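Local coordinates for protein ubiquitin-conjugating enzyme (Plasmodium vivax, PDB 2FO3) that probably acts as an E2 ubiquitin-conjugating enzyme, its UBC domain carrying activated ubiquitin as a thioester on a cysteine before handing it on to a target protein, at residues N21-I24 with N25-L28; P79-T82 with H83-S86; C91-L95 with G96-N100. All blocks are in the same frame, centred on the assembly; numbering follows the deposited sequence.

Interaction 1: N21-I24 with N25-L28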
loop_
_atom_site.group_PDB
_atom_site.type_symbol
_atom_site.label_atom_id
_atom_site.label_comp_id
_atom_site.label_asym_id
_atom_site.label_seq_id
_atom_site.Cartn_x
_atom_site.Cartn_y
_atom_site.Cartn_z
ATOM N N ASN A 21 -3.269 -11.480 7.739
ATOM C CA ASN A 21 -1.823 -11.385 7.666
ATOM C C ASN A 21 -1.403 -9.964 7.276
ATOM O O ASN A 21 -0.924 -9.741 6.144
ATOM C CB ASN A 21 -1.284 -12.449 6.674
ATOM C CG ASN A 21 0.237 -12.340 6.425
ATOM O OD1 ASN A 21 1.012 -11.909 7.293
ATOM N ND2 ASN A 21 0.662 -12.742 5.221
ATOM N N PRO A 22 -1.574 -8.990 8.204
ATOM C CA PRO A 22 -1.249 -7.604 7.839
ATOM C C PRO A 22 0.259 -7.390 7.765
ATOM O O PRO A 22 1.000 -8.026 8.517
ATOM C CB PRO A 22 -1.820 -6.796 9.008
ATOM C CG PRO A 22 -1.751 -7.758 10.178
ATOM C CD PRO A 22 -2.024 -9.101 9.614
ATOM N N PRO A 23 0.720 -6.500 6.876
ATOM C CA PRO A 23 2.145 -6.179 6.868
ATOM C C PRO A 23 2.573 -5.640 8.228
ATOM O O PRO A 23 1.761 -5.039 8.950
ATOM C CB PRO A 23 2.247 -5.053 5.829
ATOM C CG PRO A 23 1.102 -5.223 4.971
ATOM C CD PRO A 23 -0.011 -5.736 5.853
ATOM N N ILE A 24 3.837 -5.835 8.575
ATOM C CA ILE A 24 4.395 -5.317 9.838
ATOM C C ILE A 24 4.132 -3.799 10.076
ATOM O O ILE A 24 4.376 -2.942 9.193
ATOM C CB ILE A 24 5.938 -5.673 9.960
ATOM C CG1 ILE A 24 6.522 -5.269 11.325
ATOM C CG2 ILE A 24 6.760 -5.049 8.813
ATOM C CD1 ILE A 24 6.050 -6.105 12.550
ATOM N N ASN A 25 3.623 -3.487 11.281
ATOM C CA ASN A 25 3.309 -2.106 11.698
ATOM C C ASN A 25 2.211 -1.417 10.865
ATOM O O ASN A 25 2.158 -0.181 10.814
ATOM C CB ASN A 25 4.587 -1.224 11.704
ATOM C CG ASN A 25 5.398 -1.366 12.992
ATOM O OD1 ASN A 25 5.399 -2.428 13.627
ATOM N ND2 ASN A 25 6.116 -0.294 13.371
ATOM N N CYS A 26 1.368 -2.209 10.202
ATOM C CA CYS A 26 0.285 -1.683 9.392
ATOM C C CYS A 26 -1.075 -2.104 9.909
ATOM O O CYS A 26 -1.245 -3.220 10.409
ATOM C CB CYS A 26 0.419 -2.138 7.929
ATOM S SG CYS A 26 1.854 -1.490 7.108
ATOM N N THR A 27 -2.039 -1.218 9.766
ATOM C CA THR A 27 -3.414 -1.521 10.082
ATOM C C THR A 27 -4.266 -0.991 8.935
ATOM O O THR A 27 -3.891 -0.021 8.247
ATOM C CB THR A 27 -3.866 -0.861 11.388
ATOM O OG1 THR A 27 -3.568 0.522 11.323
ATOM C CG2 THR A 27 -3.164 -1.501 12.613
ATOM N N LEU A 28 -5.399 -1.621 8.724
ATOM C CA LEU A 28 -6.221 -1.312 7.569
ATOM C C LEU A 28 -7.454 -0.541 7.915
ATOM O O LEU A 28 -8.093 -0.807 8.926
ATOM C CB LEU A 28 -6.622 -2.613 6.850
ATOM C CG LEU A 28 -7.513 -2.551 5.595
ATOM C CD1 LEU A 28 -6.818 -1.819 4.407
ATOM C CD2 LEU A 28 -7.874 -3.964 5.193
#
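P23 and C26 clasp the ends of a tight turn. The amide N of C26 donates to P23 O at 3.1 Å; the bond is bent, with an N-H...O angle of 141°. On the inner flank, C26 SG sits 3.8 Å from P23 CB. The thiol lies anti to its own carbonyl carbon (chi1 -65°), which sets it against CB of P23 rather than along the strand. Both side chains are buried: the compact proline ring bridges two helices, packing on F18 of 10-20 and V109 of 105-116, while the small thiol faces I113 of helix 105-116.

The outer flank is looser and lies toward solvent, where P22 and I24 are both exposed. P22 CB comes no nearer than 3.9 Å to C26 O. I24 and N25 lie side by side at the corner of the turn and point the same way; I24 CG1 passes 3.8 Å from N25 OD1, while the isoleucine also touches L110 and L45. N25 has the positive phi (63°) that asparagine tolerates better than most residues, and its ND2 is spoken for by V43 O on strand 37-43. Asparagine at the third position, where a positive phi is needed, suits a type II beta turn, here the link by which the first helix of the UBC fold, 10-20, passes into the edge strand 26-30 of its antiparallel sheet.

Interaction 2: P79-T82 with H83-S86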
loop_
_atom_site.group_PDB
_atom_site.type_symbol
_atom_site.label_atom_id
_atom_site.label_comp_id
_atom_site.label_asym_id
_atom_site.label_seq_id
_atom_site.Cartn_x
_atom_site.Cartn_y
_atom_site.Cartn_z
ATOM N N PRO A 79 6.352 10.146 3.114
ATOM C CA PRO A 79 7.697 9.970 3.616
ATOM C C PRO A 79 8.616 10.607 2.609
ATOM O O PRO A 79 8.311 10.597 1.413
ATOM C CB PRO A 79 7.880 8.439 3.642
ATOM C CG PRO A 79 6.789 7.887 2.774
ATOM C CD PRO A 79 5.667 8.853 2.862
ATOM N N LYS A 80 9.701 11.195 3.080
ATOM C CA LYS A 80 10.692 11.767 2.182
ATOM C C LYS A 80 11.606 10.659 1.795
ATOM O O LYS A 80 12.306 10.099 2.659
ATOM C CB LYS A 80 11.442 12.922 2.867
ATOM C CG LYS A 80 10.648 14.210 2.820
ATOM C CD LYS A 80 11.381 15.365 3.416
ATOM C CE LYS A 80 10.587 16.671 3.212
ATOM N NZ LYS A 80 10.314 17.015 1.743
ATOM N N HIS A 81 11.557 10.320 0.494
ATOM C CA HIS A 81 12.255 9.180 -0.072
ATOM C C HIS A 81 12.463 9.399 -1.562
ATOM O O HIS A 81 11.604 9.961 -2.255
ATOM C CB HIS A 81 11.423 7.891 0.167
ATOM C CG HIS A 81 12.175 6.627 -0.092
ATOM N ND1 HIS A 81 12.301 6.081 -1.353
ATOM C CD2 HIS A 81 12.859 5.816 0.741
ATOM C CE1 HIS A 81 13.020 4.976 -1.279
ATOM N NE2 HIS A 81 13.375 4.796 -0.022
ATOM N N THR A 82 13.600 8.927 -2.065
ATOM C CA THR A 82 13.945 9.047 -3.485
ATOM C C THR A 82 12.853 8.545 -4.429
ATOM O O THR A 82 12.619 9.138 -5.477
ATOM C CB THR A 82 15.300 8.309 -3.777
ATOM O OG1 THR A 82 16.368 9.083 -3.231
ATOM C CG2 THR A 82 15.559 8.127 -5.286
ATOM N N HIS A 83 12.175 7.460 -4.043
ATOM C CA HIS A 83 11.124 6.837 -4.871
ATOM C C HIS A 83 9.691 7.213 -4.476
ATOM O O HIS A 83 8.714 6.552 -4.888
ATOM C CB HIS A 83 11.267 5.312 -4.842
ATOM C CG HIS A 83 12.536 4.828 -5.448
ATOM N ND1 HIS A 83 12.907 5.150 -6.732
ATOM C CD2 HIS A 83 13.523 4.053 -4.950
ATOM C CE1 HIS A 83 14.074 4.592 -7.003
ATOM N NE2 HIS A 83 14.464 3.911 -5.943
ATOM N N VAL A 84 9.556 8.261 -3.686
ATOM C CA VAL A 84 8.231 8.773 -3.366
ATOM C C VAL A 84 8.223 10.230 -3.768
ATOM O O VAL A 84 9.034 11.016 -3.264
ATOM C CB VAL A 84 7.891 8.647 -1.850
ATOM C CG1 VAL A 84 6.446 9.173 -1.547
ATOM C CG2 VAL A 84 8.088 7.171 -1.354
ATOM N N TYR A 85 7.330 10.568 -4.680
ATOM C CA TYR A 85 7.193 11.938 -5.175
ATOM C C TYR A 85 6.468 12.826 -4.135
ATOM O O TYR A 85 5.757 12.314 -3.236
ATOM C CB TYR A 85 6.468 11.938 -6.531
ATOM C CG TYR A 85 7.220 11.182 -7.618
ATOM N N SER A 86 6.665 14.153 -4.239
ATOM C CA SER A 86 5.944 15.121 -3.380
ATOM C C SER A 86 4.406 14.876 -3.316
ATOM O O SER A 86 3.777 15.135 -2.274
ATOM C CB SER A 86 6.265 16.564 -3.815
ATOM O OG SER A 86 5.836 16.791 -5.148
HETATM O O HOH W 1 9.026 11.987 -0.781
HETATM O O HOH W 2 12.354 7.436 -8.498
#
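A type I beta turn from H81 to V84 carries the H-T-H sequence that stands where most ubiquitin-conjugating enzymes have the His-Pro-Asn motif, just upstream of the cysteine C91. The turn is closed by V84 N, which donates to H81 O at 3.0 Å. A second bond braces it from the side chain: H83 N donates to H81 ND1 at 3.0 Å and nearly straight, 165° at the hydrogen, although the donor is tilted somewhat from the ring plane. CG of H81 stands anti to its backbone N (chi1 -167°), which swings the imidazole alongside the turn and presents ND1 to that amide.

The two histidine rings meet rim to rim, neither over the other's face, their planes at 39°. One face of the H83 ring is instead roofed by the methyl CG2 of T82, 4.2 Å from the ring centroid in a CH-pi contact. V84 is buried, its CG2 3.7 Å from H81 CB; this short branched side chain packs between H81 CB, F74 and M115.

Two acceptors, H81 O and V84 O, lie close together without bonding. A water mediates nearby, giving hydrogens to P79 O and V84 O, both at 2.7 Å, and accepting from H81 N at 3.3 Å. A second water lies 2.9 Å from H83 ND1. Because H81 ND1 acts as acceptor, the ring probably carries its proton on NE2, consistent with the weak bond from NE2 to M115 O: histidine can serve both ends at once, tying the turn to helix 105-116.

Interaction 3: C91-L95 with G96-N100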
loop_
_atom_site.group_PDB
_atom_site.type_symbol
_atom_site.label_atom_id
_atom_site.label_comp_id
_atom_site.label_asym_id
_atom_site.label_seq_id
_atom_site.Cartn_x
_atom_site.Cartn_y
_atom_site.Cartn_z
ATOM N N CYS A 91 7.460 5.228 -7.039
ATOM C CA CYS A 91 8.189 4.615 -8.134
ATOM C C CYS A 91 8.616 3.233 -7.664
ATOM O O CYS A 91 9.566 3.089 -6.892
ATOM C CB CYS A 91 9.421 5.461 -8.533
ATOM S SG CYS A 91 10.348 4.673 -9.917
ATOM N N LEU A 92 7.890 2.213 -8.119
ATOM C CA LEU A 92 8.141 0.827 -7.704
ATOM C C LEU A 92 7.724 -0.105 -8.823
ATOM O O LEU A 92 6.552 -0.152 -9.176
ATOM C CB LEU A 92 7.338 0.477 -6.428
ATOM C CG LEU A 92 7.481 -0.972 -5.915
ATOM C CD1 LEU A 92 8.842 -1.192 -5.254
ATOM C CD2 LEU A 92 6.345 -1.336 -4.940
ATOM N N SER A 93 8.690 -0.862 -9.362
ATOM C CA SER A 93 8.444 -1.777 -10.483
ATOM C C SER A 93 7.287 -2.748 -10.236
ATOM O O SER A 93 6.525 -3.039 -11.159
ATOM C CB SER A 93 9.721 -2.573 -10.820
ATOM O OG SER A 93 10.797 -1.692 -11.092
ATOM N N LEU A 94 7.162 -3.251 -8.997
ATOM C CA LEU A 94 6.066 -4.204 -8.668
ATOM C C LEU A 94 4.676 -3.633 -8.933
ATOM O O LEU A 94 3.719 -4.385 -9.139
ATOM C CB LEU A 94 6.168 -4.707 -7.225
ATOM C CG LEU A 94 7.246 -5.746 -6.940
ATOM C CD1 LEU A 94 7.331 -5.999 -5.450
ATOM C CD2 LEU A 94 6.978 -7.073 -7.710
ATOM N N LEU A 95 4.574 -2.301 -8.934
ATOM C CA LEU A 95 3.309 -1.595 -9.173
ATOM C C LEU A 95 3.092 -1.259 -10.634
ATOM O O LEU A 95 2.032 -0.754 -11.011
ATOM C CB LEU A 95 3.282 -0.298 -8.373
ATOM C CG LEU A 95 2.910 -0.363 -6.903
ATOM C CD1 LEU A 95 3.367 0.901 -6.148
ATOM C CD2 LEU A 95 1.396 -0.584 -6.798
ATOM N N GLY A 96 4.105 -1.501 -11.454
ATOM C CA GLY A 96 4.031 -1.148 -12.856
ATOM C C GLY A 96 4.518 -2.279 -13.735
ATOM O O GLY A 96 3.924 -3.346 -13.767
ATOM N N ASP A 97 5.611 -2.023 -14.434
ATOM C CA ASP A 97 6.271 -2.988 -15.309
ATOM C C ASP A 97 6.409 -4.433 -14.780
ATOM O O ASP A 97 6.321 -5.384 -15.556
ATOM C CB ASP A 97 7.655 -2.452 -15.675
ATOM C CG ASP A 97 7.598 -1.372 -16.741
ATOM O OD1 ASP A 97 7.273 -0.201 -16.412
ATOM O OD2 ASP A 97 7.891 -1.703 -17.914
ATOM N N ASP A 98 6.653 -4.598 -13.481
ATOM C CA ASP A 98 6.831 -5.948 -12.914
ATOM C C ASP A 98 5.608 -6.447 -12.135
ATOM O O ASP A 98 5.712 -7.414 -11.362
ATOM C CB ASP A 98 8.081 -6.014 -12.014
ATOM C CG ASP A 98 9.385 -5.745 -12.779
ATOM O OD1 ASP A 98 9.354 -5.723 -14.036
ATOM O OD2 ASP A 98 10.440 -5.568 -12.112
ATOM N N TYR A 99 4.461 -5.790 -12.340
ATOM C CA TYR A 99 3.234 -6.214 -11.711
ATOM C C TYR A 99 2.852 -7.605 -12.189
ATOM O O TYR A 99 2.951 -7.929 -13.382
ATOM C CB TYR A 99 2.077 -5.215 -11.959
ATOM C CG TYR A 99 0.753 -5.646 -11.344
ATOM C CD1 TYR A 99 0.572 -5.657 -9.959
ATOM C CD2 TYR A 99 -0.316 -6.034 -12.155
ATOM C CE1 TYR A 99 -0.641 -6.046 -9.396
ATOM C CE2 TYR A 99 -1.508 -6.431 -11.612
ATOM C CZ TYR A 99 -1.675 -6.438 -10.233
ATOM O OH TYR A 99 -2.879 -6.834 -9.701
ATOM N N ASN A 100 2.424 -8.421 -11.246
ATOM C CA ASN A 100 1.917 -9.742 -11.530
ATOM C C ASN A 100 0.528 -9.746 -10.903
ATOM O O ASN A 100 0.402 -9.361 -9.743
ATOM C CB ASN A 100 2.859 -10.763 -10.881
ATOM C CG ASN A 100 2.451 -12.177 -11.134
ATOM O OD1 ASN A 100 1.295 -12.537 -10.960
ATOM N ND2 ASN A 100 3.423 -13.018 -11.536
HETATM O O HOH W 3 12.664 -4.166 -12.525
#
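The carbonyl oxygen of S93 is gripped twice, by G96 N at 2.9 Å and by D98 N at 2.8 Å. The two amides come from opposite faces of the carbonyl plane, so one acceptor holds both the end of the 3-10 segment 93-95 and the turn that follows. Two nearby carbonyls also accept amides: L92 O from L95 N, and G96 O from Y99 N at 2.9 Å, the latter closing a type I beta turn from G96 to Y99. Glycine suits position 96, where phi -134° and psi -115° are hard for a residue with a side chain.

L94 O meets carbon instead: Y99 CA approaches to 3.2 Å in a CA-H...O contact, and Y99 CD1 presents the ring edge at 3.5 Å, near the ring plane. With chi1 at 178°, CG of Y99 lies opposite the backbone N, and the ring runs away from the turn toward P69 and P70, its hydroxyl bonded to P66 O.

On the outer side, D98 OD2 rests 3.3 Å from S93 CB. A water donates to this carboxylate oxygen at 2.7 Å and lies in weak contact with S93 OG, at 3.4 Å; both polar residues are exposed and share it. The turn thus rests mainly on backbone amides and carbonyls, with OD2 of D98 taking a hydrogen from a water, which would probably help to solvate its charge.

Overall arrangement
The three contacts follow one another along a single UBC domain. Interaction 1 stands apart, its centre about 21 Å from those of both others and its nearest atoms about 11 Å from interaction 2 and 12 Å from interaction 3; it and interaction 3 lie on opposite sides of the chain's centre. Interactions 2 and 3 are neighbours, centres about 16 Å apart, joined where H83 O meets C91 N at 2.8 Å, a probable hydrogen bond. By family analogy C91 is probably the thioester-forming cysteine, so in sequence interaction 2 would lie just before the active site and interaction 3 would begin at it. Helix 105-116 receives side chains from all three.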